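Local coordinates for protein ribose 5-phosphate isomerase, putative (Trypanosoma brucei brucei, PDB 6FXS) that probably interconverts ribose 5-phosphate and ribulose 5-phosphate, the aldose-ketose isomerisation of the pentose phosphate pathway, at residues Tyr43-Ala47 with Leu140-Met145; Gly85-Ser91 with Val127-Arg133; Ala119-Ala125 with Phe147-Ser153. One frame throughout, in Å; residues are numbered along the deposited sequence.

Contact 1 (Tyr43-Ala47 with Leu140-Met145); sequences YVREA and LREIIM
Over one face of the Tyr43 ring sits Arg141, whose CB lies 3.5 Å from the ring centroid and almost on the normal, a CH-pi contact; Ile144 CD1 comes up at the ring's edge. This is helix-to-helix packing on one side of the parallel sheet of a Rossmann-like alpha/beta/alpha domain, between the last turn of helix 37-46 and the middle of helix 137-149. The Arg141 guanidinium, turned 85° from the Tyr43 ring, has Met145 SD over one face and Glu46 OE1 at its edge. With CG anti to the backbone N (chi1 170°) and the chain extended as far as NE, Arg141 runs past Tyr43 CD1 to reach Glu46 side-on. Arg141 NH2 gives an almost straight bond to Glu46 OE1 (2.8 Å, 171°), meeting that oxygen from above the carboxylate plane although the oxygen lies in the guanidinium plane. Arg141 NE binds Glu46 OE2 at 3.1 Å, so each carboxylate oxygen is gripped once in a two-pronged salt bridge. Deeper in, Ile144 CG2 touches Val44 CG2 at 4.0 Å, crossing at about a right angle, and both residues rest on Ile86. The bend at the end of the Met145 chain carries CE to 3.4 Å from Glu46 O.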
loop_
_atom_site.group_PDB
_atom_site.type_symbol
_atom_site.label_atom_id
_atom_site.label_comp_id
_atom_site.label_asym_id
_atom_site.label_seq_id
_atom_site.Cartn_x
_atom_site.Cartn_y
_atom_site.Cartn_z
ATOM N N TYR B 43 9.399 -17.651 -7.104
ATOM C CA TYR B 43 9.132 -17.273 -5.703
ATOM C C TYR B 43 8.542 -18.446 -4.920
ATOM O O TYR B 43 8.901 -18.632 -3.770
ATOM C CB TYR B 43 8.213 -16.059 -5.624
ATOM C CG TYR B 43 8.676 -14.829 -6.371
ATOM C CD1 TYR B 43 10.017 -14.545 -6.617
ATOM C CD2 TYR B 43 7.753 -13.932 -6.824
ATOM C CE1 TYR B 43 10.410 -13.431 -7.359
ATOM C CE2 TYR B 43 8.112 -12.795 -7.518
ATOM C CZ TYR B 43 9.426 -12.524 -7.777
ATOM O OH TYR B 43 9.634 -11.348 -8.474
ATOM N N VAL B 44 7.692 -19.253 -5.542
ATOM C CA VAL B 44 7.171 -20.423 -4.870
ATOM C C VAL B 44 8.281 -21.419 -4.440
ATOM O O VAL B 44 8.230 -21.929 -3.352
ATOM C CB VAL B 44 6.139 -21.186 -5.747
ATOM C CG1 VAL B 44 5.777 -22.512 -5.070
ATOM C CG2 VAL B 44 4.883 -20.334 -6.013
ATOM N N ARG B 45 9.271 -21.660 -5.314
ATOM C CA ARG B 45 10.367 -22.611 -5.024
ATOM C C ARG B 45 11.262 -21.982 -3.951
ATOM O O ARG B 45 11.742 -22.666 -3.060
ATOM C CB ARG B 45 11.210 -22.922 -6.301
ATOM C CG ARG B 45 10.410 -23.549 -7.416
ATOM C CD ARG B 45 11.296 -24.203 -8.482
ATOM N NE ARG B 45 10.704 -25.509 -8.722
ATOM C CZ ARG B 45 10.887 -26.577 -7.929
ATOM N NH1 ARG B 45 11.702 -26.542 -6.861
ATOM N NH2 ARG B 45 10.254 -27.721 -8.228
ATOM N N GLU B 46 11.432 -20.666 -3.976
ATOM C CA GLU B 46 12.155 -20.043 -2.852
ATOM C C GLU B 46 11.478 -20.107 -1.498
ATOM O O GLU B 46 12.159 -20.009 -0.482
ATOM C CB GLU B 46 12.405 -18.606 -3.153
ATOM C CG GLU B 46 13.373 -18.361 -4.260
ATOM C CD GLU B 46 13.670 -16.866 -4.261
ATOM O OE1 GLU B 46 14.532 -16.407 -3.445
ATOM O OE2 GLU B 46 12.990 -16.142 -5.009
ATOM N N ALA B 47 10.161 -20.310 -1.447
ATOM C CA ALA B 47 9.477 -20.381 -0.180
ATOM C C ALA B 47 9.894 -21.640 0.586
ATOM O O ALA B 47 9.734 -21.681 1.784
ATOM C CB ALA B 47 7.967 -20.382 -0.356
ATOM N N LEU B 140 5.616 -8.861 -4.226
ATOM C CA LEU B 140 4.948 -10.067 -4.613
ATOM C C LEU B 140 5.647 -11.319 -4.084
ATOM O O LEU B 140 5.015 -12.280 -3.637
ATOM C CB LEU B 140 4.887 -10.104 -6.134
ATOM C CG LEU B 140 3.953 -9.151 -6.908
ATOM C CD1 LEU B 140 4.159 -9.278 -8.428
ATOM C CD2 LEU B 140 2.548 -9.486 -6.541
ATOM N N ARG B 141 6.963 -11.312 -4.198
ATOM C CA ARG B 141 7.785 -12.379 -3.664
ATOM C C ARG B 141 7.585 -12.517 -2.160
ATOM O O ARG B 141 7.423 -13.642 -1.630
ATOM C CB ARG B 141 9.270 -12.103 -3.970
ATOM C CG ARG B 141 10.239 -13.045 -3.230
ATOM C CD ARG B 141 11.647 -12.781 -3.764
ATOM N NE ARG B 141 12.601 -13.676 -3.184
ATOM C CZ ARG B 141 13.096 -13.586 -1.963
ATOM N NH1 ARG B 141 12.697 -12.668 -1.102
ATOM N NH2 ARG B 141 13.976 -14.464 -1.580
ATOM N N GLU B 142 7.650 -11.380 -1.448
ATOM C CA GLU B 142 7.420 -11.440 0.028
ATOM C C GLU B 142 6.093 -12.058 0.364
ATOM O O GLU B 142 5.982 -12.897 1.287
ATOM C CB GLU B 142 7.548 -10.024 0.659
ATOM C CG GLU B 142 7.421 -9.941 2.161
ATOM C CD GLU B 142 7.341 -8.496 2.593
ATOM O OE1 GLU B 142 6.572 -7.648 2.092
ATOM O OE2 GLU B 142 8.115 -8.165 3.377
ATOM N N ILE B 143 5.061 -11.622 -0.327
ATOM C CA ILE B 143 3.714 -12.087 -0.058
ATOM C C ILE B 143 3.641 -13.627 -0.285
ATOM O O ILE B 143 3.086 -14.350 0.531
ATOM C CB ILE B 143 2.640 -11.383 -0.974
ATOM C CG1 ILE B 143 2.429 -9.873 -0.596
ATOM C CG2 ILE B 143 1.311 -12.146 -0.967
ATOM C CD1 ILE B 143 1.865 -9.018 -1.746
ATOM N N ILE B 144 4.144 -14.098 -1.423
ATOM C CA ILE B 144 4.073 -15.521 -1.771
ATOM C C ILE B 144 4.808 -16.389 -0.741
ATOM O O ILE B 144 4.258 -17.363 -0.183
ATOM C CB ILE B 144 4.564 -15.739 -3.231
ATOM C CG1 ILE B 144 3.469 -15.295 -4.186
ATOM C CG2 ILE B 144 4.941 -17.206 -3.466
ATOM C CD1 ILE B 144 3.976 -14.955 -5.566
ATOM N N MET B 145 5.988 -15.954 -0.392
ATOM C CA MET B 145 6.782 -16.703 0.599
ATOM C C MET B 145 6.068 -16.739 1.935
ATOM O O MET B 145 6.045 -17.799 2.627
ATOM C CB MET B 145 8.217 -16.163 0.723
ATOM C CG MET B 145 8.990 -16.369 -0.601
ATOM S SD MET B 145 10.678 -15.740 -0.598
ATOM C CE MET B 145 11.470 -16.814 0.621
#

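Contact 2 (Gly85-Ser91 with Val127-Arg133); sequences GILVCGS and VVCLGER
Leu87 is bonded through both its backbone polar atoms to strand 127-131: its N donates to Val128 O (2.9 Å) and its O accepts from Leu130 N (2.8 Å). The same parallel register gives Val128 N to Gly85 O, Cys89 N to Leu130 O and Glu132 N to Cys89 O, while CA-H...O contacts such as Val127 CA to Gly85 O fill in between. Past the strand ends the pairing gains one more bond, Arg133 N donating to Gly90 O at 2.8 Å. On one face Ile86 and Val128 lie side by side, CG1 to CG1 at 3.6 Å; Val128 CG1 is placed there by a chi1 of 61°, between its own N and carbonyl carbon. Ile86 CG2 also reaches Leu130 CD1 (4.0 Å). On the other face Leu87 CD1 meets Val127 CG1 at 3.8 Å. Gly131 CA passes 3.1 Å from Gly90 O, a closeness that leaves little room for a side chain. Around this core of the parallel sheet, Ile86 and Val88 also bond through their backbones to strand 23-29 and its following loop; helices 37-46 and 137-149 cover the Ile86-Leu130 face, and helix 93-100 packs against Leu87 and Cys129.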
loop_
_atom_site.group_PDB
_atom_site.type_symbol
_atom_site.label_atom_id
_atom_site.label_comp_id
_atom_site.label_asym_id
_atom_site.label_seq_id
_atom_site.Cartn_x
_atom_site.Cartn_y
_atom_site.Cartn_z
ATOM N N GLY B 85 -3.449 -22.348 -3.894
ATOM C CA GLY B 85 -3.465 -21.601 -5.132
ATOM C C GLY B 85 -2.869 -20.235 -5.169
ATOM O O GLY B 85 -2.840 -19.500 -4.105
ATOM N N ILE B 86 -2.362 -19.822 -6.325
ATOM C CA ILE B 86 -1.868 -18.442 -6.513
ATOM C C ILE B 86 -2.502 -17.961 -7.807
ATOM O O ILE B 86 -2.430 -18.667 -8.851
ATOM C CB ILE B 86 -0.324 -18.361 -6.577
ATOM C CG1 ILE B 86 0.297 -18.802 -5.249
ATOM C CG2 ILE B 86 0.136 -16.969 -6.933
ATOM C CD1 ILE B 86 1.767 -19.093 -5.269
ATOM N N LEU B 87 -3.170 -16.807 -7.761
ATOM C CA LEU B 87 -3.791 -16.194 -8.943
ATOM C C LEU B 87 -3.253 -14.783 -9.112
ATOM O O LEU B 87 -3.229 -13.981 -8.135
ATOM C CB LEU B 87 -5.300 -16.225 -8.849
ATOM C CG LEU B 87 -5.914 -17.636 -8.758
ATOM C CD1 LEU B 87 -7.378 -17.486 -8.460
ATOM C CD2 LEU B 87 -5.737 -18.302 -10.150
ATOM N N VAL B 88 -2.815 -14.489 -10.345
ATOM C CA VAL B 88 -2.266 -13.214 -10.728
ATOM C C VAL B 88 -3.033 -12.580 -11.899
ATOM O O VAL B 88 -3.046 -13.136 -13.013
ATOM C CB VAL B 88 -0.806 -13.308 -11.156
ATOM C CG1 VAL B 88 -0.264 -11.896 -11.364
ATOM C CG2 VAL B 88 0.036 -13.982 -10.106
ATOM N N CYS B 89 -3.637 -11.415 -11.668
ATOM C CA CYS B 89 -4.240 -10.595 -12.744
ATOM C C CYS B 89 -3.709 -9.177 -12.498
ATOM O O CYS B 89 -2.704 -8.971 -11.795
ATOM C CB CYS B 89 -5.793 -10.712 -12.774
ATOM S SG CYS B 89 -6.937 -9.929 -11.475
ATOM N N GLY B 90 -4.336 -8.203 -13.107
ATOM C CA GLY B 90 -3.889 -6.843 -13.014
ATOM C C GLY B 90 -3.876 -6.344 -11.559
ATOM O O GLY B 90 -2.856 -5.854 -11.108
ATOM N N SER B 91 -5.006 -6.469 -10.877
ATOM C CA SER B 91 -5.187 -5.985 -9.508
ATOM C C SER B 91 -5.362 -7.083 -8.457
ATOM O O SER B 91 -5.190 -6.847 -7.254
ATOM C CB SER B 91 -6.413 -5.085 -9.519
ATOM O OG SER B 91 -7.537 -5.893 -9.440
ATOM N N VAL B 127 -6.049 -19.801 -1.329
ATOM C CA VAL B 127 -5.687 -19.175 -2.558
ATOM C C VAL B 127 -5.285 -17.692 -2.238
ATOM O O VAL B 127 -5.988 -17.024 -1.477
ATOM C CB VAL B 127 -6.852 -19.183 -3.577
ATOM C CG1 VAL B 127 -6.483 -18.473 -4.869
ATOM C CG2 VAL B 127 -7.315 -20.616 -3.849
ATOM N N VAL B 128 -4.113 -17.265 -2.692
ATOM C CA VAL B 128 -3.675 -15.870 -2.610
ATOM C C VAL B 128 -3.853 -15.201 -3.982
ATOM O O VAL B 128 -3.467 -15.781 -5.019
ATOM C CB VAL B 128 -2.242 -15.737 -2.087
ATOM C CG1 VAL B 128 -1.231 -16.428 -2.994
ATOM C CG2 VAL B 128 -1.886 -14.272 -1.886
ATOM N N CYS B 129 -4.437 -13.999 -4.011
ATOM C CA CYS B 129 -4.660 -13.313 -5.275
ATOM C C CYS B 129 -3.836 -12.049 -5.265
ATOM O O CYS B 129 -3.712 -11.339 -4.188
ATOM C CB CYS B 129 -6.139 -12.992 -5.429
ATOM S SG CYS B 129 -7.241 -14.413 -5.364
ATOM N N LEU B 130 -3.177 -11.808 -6.396
ATOM C CA LEU B 130 -2.135 -10.784 -6.541
ATOM C C LEU B 130 -2.353 -9.916 -7.763
ATOM O O LEU B 130 -2.936 -10.398 -8.786
ATOM C CB LEU B 130 -0.802 -11.456 -6.683
ATOM C CG LEU B 130 -0.480 -12.434 -5.524
ATOM C CD1 LEU B 130 0.787 -13.156 -5.909
ATOM C CD2 LEU B 130 -0.260 -11.650 -4.267
ATOM N N GLY B 131 -1.886 -8.673 -7.670
ATOM C CA GLY B 131 -1.961 -7.728 -8.788
ATOM C C GLY B 131 -0.590 -7.428 -9.350
ATOM O O GLY B 131 0.263 -6.841 -8.659
ATOM N N GLU B 132 -0.384 -7.835 -10.594
ATOM C CA GLU B 132 0.818 -7.511 -11.329
ATOM C C GLU B 132 0.903 -6.003 -11.640
ATOM O O GLU B 132 1.967 -5.455 -11.673
ATOM C CB GLU B 132 0.827 -8.361 -12.685
ATOM C CG GLU B 132 1.979 -8.093 -13.606
ATOM C CD GLU B 132 1.805 -6.840 -14.497
ATOM O OE1 GLU B 132 0.647 -6.431 -14.690
ATOM O OE2 GLU B 132 2.838 -6.238 -14.905
ATOM N N ARG B 133 -0.230 -5.339 -11.835
ATOM C CA ARG B 133 -0.217 -3.894 -12.142
ATOM C C ARG B 133 -0.017 -3.017 -10.896
ATOM O O ARG B 133 0.402 -1.863 -10.991
ATOM C CB ARG B 133 -1.515 -3.511 -12.836
ATOM C CG ARG B 133 -1.849 -4.056 -14.252
ATOM C CD ARG B 133 -0.636 -4.237 -15.168
ATOM N NE ARG B 133 -0.249 -3.100 -15.889
ATOM C CZ ARG B 133 0.875 -2.956 -16.587
ATOM N NH1 ARG B 133 1.796 -3.925 -16.717
ATOM N NH2 ARG B 133 1.038 -1.808 -17.186
#

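Contact 3 (Ala119-Ala125 with Phe147-Ser153); sequences ARQHNDA and FLQTPYS
Arg120 and Phe147 cross at about a right angle, the aliphatic part of the arginine lying over the ring: Arg120 CD stands 3.6 Å from the Phe147 centroid, 6° off the normal, in a CH-pi contact. The ring's edge meets Ala119 CB, and Ala125 CB touches Phe147 CZ at 3.7 Å. Bends at chi2 and chi3 fold the arginine back, bringing its guanidinium to Thr150, with the guanidinium plane 65° from that of the ring. NE and NH2 then converge on one atom, Thr150 O, at 2.9 and 3.0 Å, and in sharing it neither bond is straight; the NE bond runs nearly along the C=O axis, whereas NH2 lies in the carbonyl plane, on a lone pair. The third nitrogen, NH1, turns back to its own segment, forming a salt bridge with Asp124 OD1 and a hydrogen bond to Ala125 O. In the alpha/beta/alpha fold this arginine ties the turn between helix 113-121 and strand 127-131 to the chain leaving helix 137-149, before helix 156-169 begins. Asp124, with positive phi after the helix, stacks its carboxylate against the Tyr152 ring, the planes 23° apart and OD2 offset toward the rim; its CB approaches Tyr152 CD1 at 3.5 Å. The ring's edge faces Arg120 O and His122 O. The Tyr152 OH is hydrogen-bonded with Thr159 OG1 of helix 156-169. One residue on, Ser153 N donates to Gln121 O (3.0 Å). Thr150 CG2 reaches Arg120 CB at 3.7 Å, while its OG1 turns to Thr146 O.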
loop_
_atom_site.group_PDB
_atom_site.type_symbol
_atom_site.label_atom_id
_atom_site.label_comp_id
_atom_site.label_asym_id
_atom_site.label_seq_id
_atom_site.Cartn_x
_atom_site.Cartn_y
_atom_site.Cartn_z
ATOM N N ALA B 119 -4.175 -13.348 6.266
ATOM C CA ALA B 119 -4.996 -14.207 5.395
ATOM C C ALA B 119 -4.837 -15.659 5.843
ATOM O O ALA B 119 -5.781 -16.453 5.811
ATOM C CB ALA B 119 -4.539 -14.111 3.961
ATOM N N ARG B 120 -3.615 -16.005 6.193
ATOM C CA ARG B 120 -3.326 -17.371 6.685
ATOM C C ARG B 120 -3.741 -17.616 8.143
ATOM O O ARG B 120 -4.425 -18.600 8.486
ATOM C CB ARG B 120 -1.836 -17.632 6.503
ATOM C CG ARG B 120 -1.408 -17.758 5.012
ATOM C CD ARG B 120 -1.922 -18.933 4.244
ATOM N NE ARG B 120 -1.582 -20.140 4.949
ATOM C CZ ARG B 120 -2.379 -21.034 5.445
ATOM N NH1 ARG B 120 -3.689 -21.090 5.163
ATOM N NH2 ARG B 120 -1.808 -21.958 6.237
ATOM N N GLN B 121 -3.262 -16.736 8.992
ATOM C CA GLN B 121 -3.456 -16.884 10.447
ATOM C C GLN B 121 -4.904 -16.841 10.877
ATOM O O GLN B 121 -5.343 -17.640 11.717
ATOM C CB GLN B 121 -2.693 -15.781 11.183
ATOM C CG GLN B 121 -1.208 -15.999 11.291
ATOM C CD GLN B 121 -0.883 -16.785 12.558
ATOM O OE1 GLN B 121 -0.479 -18.012 12.542
ATOM N NE2 GLN B 121 -1.112 -16.122 13.682
ATOM N N HIS B 122 -5.679 -15.941 10.287
ATOM C CA HIS B 122 -7.101 -15.811 10.593
ATOM C C HIS B 122 -8.050 -16.473 9.614
ATOM O O HIS B 122 -9.111 -16.992 10.051
ATOM C CB HIS B 122 -7.504 -14.306 10.723
ATOM C CG HIS B 122 -7.030 -13.675 11.995
ATOM N ND1 HIS B 122 -7.385 -12.392 12.391
ATOM C CD2 HIS B 122 -6.271 -14.187 13.001
ATOM C CE1 HIS B 122 -6.813 -12.124 13.556
ATOM N NE2 HIS B 122 -6.136 -13.199 13.961
ATOM N N ASN B 123 -7.808 -16.335 8.335
ATOM C CA ASN B 123 -8.793 -16.810 7.326
ATOM C C ASN B 123 -8.441 -18.222 6.788
ATOM O O ASN B 123 -9.213 -18.767 5.966
ATOM C CB ASN B 123 -8.940 -15.787 6.185
ATOM C CG ASN B 123 -9.207 -14.364 6.717
ATOM O OD1 ASN B 123 -8.327 -13.500 6.691
ATOM N ND2 ASN B 123 -10.386 -14.163 7.248
ATOM N N ASP B 124 -7.294 -18.779 7.236
ATOM C CA ASP B 124 -6.735 -20.033 6.681
ATOM C C ASP B 124 -6.889 -20.048 5.157
ATOM O O ASP B 124 -7.420 -20.986 4.578
ATOM C CB ASP B 124 -7.462 -21.213 7.262
ATOM C CG ASP B 124 -6.730 -22.569 7.039
ATOM O OD1 ASP B 124 -5.541 -22.648 6.731
ATOM O OD2 ASP B 124 -7.410 -23.555 7.250
ATOM N N ALA B 125 -6.529 -18.956 4.552
ATOM C CA ALA B 125 -6.744 -18.767 3.143
ATOM C C ALA B 125 -5.940 -19.892 2.373
ATOM O O ALA B 125 -4.773 -20.176 2.700
ATOM C CB ALA B 125 -6.314 -17.384 2.700
ATOM N N PHE B 147 2.809 -16.189 2.496
ATOM C CA PHE B 147 1.564 -16.917 2.405
ATOM C C PHE B 147 1.815 -18.448 2.546
ATOM O O PHE B 147 1.061 -19.188 3.164
ATOM C CB PHE B 147 0.872 -16.580 1.084
ATOM C CG PHE B 147 -0.540 -17.027 1.002
ATOM C CD1 PHE B 147 -1.563 -16.242 1.550
ATOM C CD2 PHE B 147 -0.873 -18.228 0.425
ATOM C CE1 PHE B 147 -2.869 -16.590 1.406
ATOM C CE2 PHE B 147 -2.215 -18.625 0.321
ATOM C CZ PHE B 147 -3.215 -17.827 0.815
ATOM N N LEU B 148 2.866 -18.918 1.898
ATOM C CA LEU B 148 3.156 -20.375 1.867
ATOM C C LEU B 148 3.718 -20.840 3.175
ATOM O O LEU B 148 3.430 -21.973 3.558
ATOM C CB LEU B 148 4.140 -20.703 0.760
ATOM C CG LEU B 148 3.595 -20.553 -0.659
ATOM C CD1 LEU B 148 4.667 -20.744 -1.722
ATOM C CD2 LEU B 148 2.428 -21.462 -0.878
ATOM N N GLN B 149 4.472 -19.986 3.866
ATOM C CA GLN B 149 5.173 -20.395 5.074
ATOM C C GLN B 149 4.353 -20.191 6.358
ATOM O O GLN B 149 4.639 -20.824 7.407
ATOM C CB GLN B 149 6.482 -19.641 5.219
ATOM C CG GLN B 149 7.555 -20.096 4.269
ATOM C CD GLN B 149 8.787 -19.257 4.446
ATOM O OE1 GLN B 149 8.861 -18.380 5.337
ATOM N NE2 GLN B 149 9.709 -19.432 3.572
ATOM N N THR B 150 3.319 -19.357 6.274
ATOM C CA THR B 150 2.538 -19.035 7.469
ATOM C C THR B 150 1.449 -20.031 7.728
ATOM O O THR B 150 0.605 -20.304 6.847
ATOM C CB THR B 150 2.008 -17.567 7.386
ATOM O OG1 THR B 150 3.108 -16.623 7.206
ATOM C CG2 THR B 150 1.225 -17.226 8.612
ATOM N N PRO B 151 1.368 -20.539 8.972
ATOM C CA PRO B 151 0.312 -21.485 9.343
ATOM C C PRO B 151 -0.981 -20.731 9.801
ATOM O O PRO B 151 -0.924 -19.518 10.084
ATOM C CB PRO B 151 0.925 -22.258 10.542
ATOM C CG PRO B 151 1.760 -21.157 11.214
ATOM C CD PRO B 151 2.396 -20.422 10.031
ATOM N N TYR B 152 -2.095 -21.454 9.821
ATOM C CA TYR B 152 -3.323 -21.037 10.424
ATOM C C TYR B 152 -3.113 -20.950 11.943
ATOM O O TYR B 152 -2.388 -21.753 12.490
ATOM C CB TYR B 152 -4.426 -22.052 10.119
ATOM C CG TYR B 152 -5.774 -21.743 10.759
ATOM C CD1 TYR B 152 -6.417 -20.503 10.564
ATOM C CD2 TYR B 152 -6.447 -22.726 11.451
ATOM C CE1 TYR B 152 -7.659 -20.246 11.098
ATOM C CE2 TYR B 152 -7.682 -22.468 12.019
ATOM C CZ TYR B 152 -8.326 -21.220 11.817
ATOM O OH TYR B 152 -9.624 -21.025 12.375
ATOM N N SER B 153 -3.640 -19.918 12.606
ATOM C CA SER B 153 -3.413 -19.775 14.082
ATOM C C SER B 153 -4.012 -20.912 14.952
ATOM O O SER B 153 -3.533 -21.149 16.048
ATOM C CB SER B 153 -3.853 -18.409 14.621
ATOM O OG SER B 153 -5.255 -18.494 14.802
#

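In the fold
Helix 137-149 joins contacts 1 and 3, whose centres lie about 14 Å apart: its earlier turns meet helix 37-46, and its last turn with the following chain meets the end of helix 113-121. Contact 2, centred about 13 Å from contact 1 and 17 Å from contact 3, lies in the sheet beneath this helix. Leu130 packs on Leu140, Ile143 and Ile144, and Val128 on Phe147. Along the chain, both strands of contact 2 fall between the segments of contact 1, whereas contact 3 alternates with each of the others. Residues far apart in sequence are thereby gathered into one alpha/beta/alpha domain, with neighbouring sheet strands and their covering helices sharing a single core.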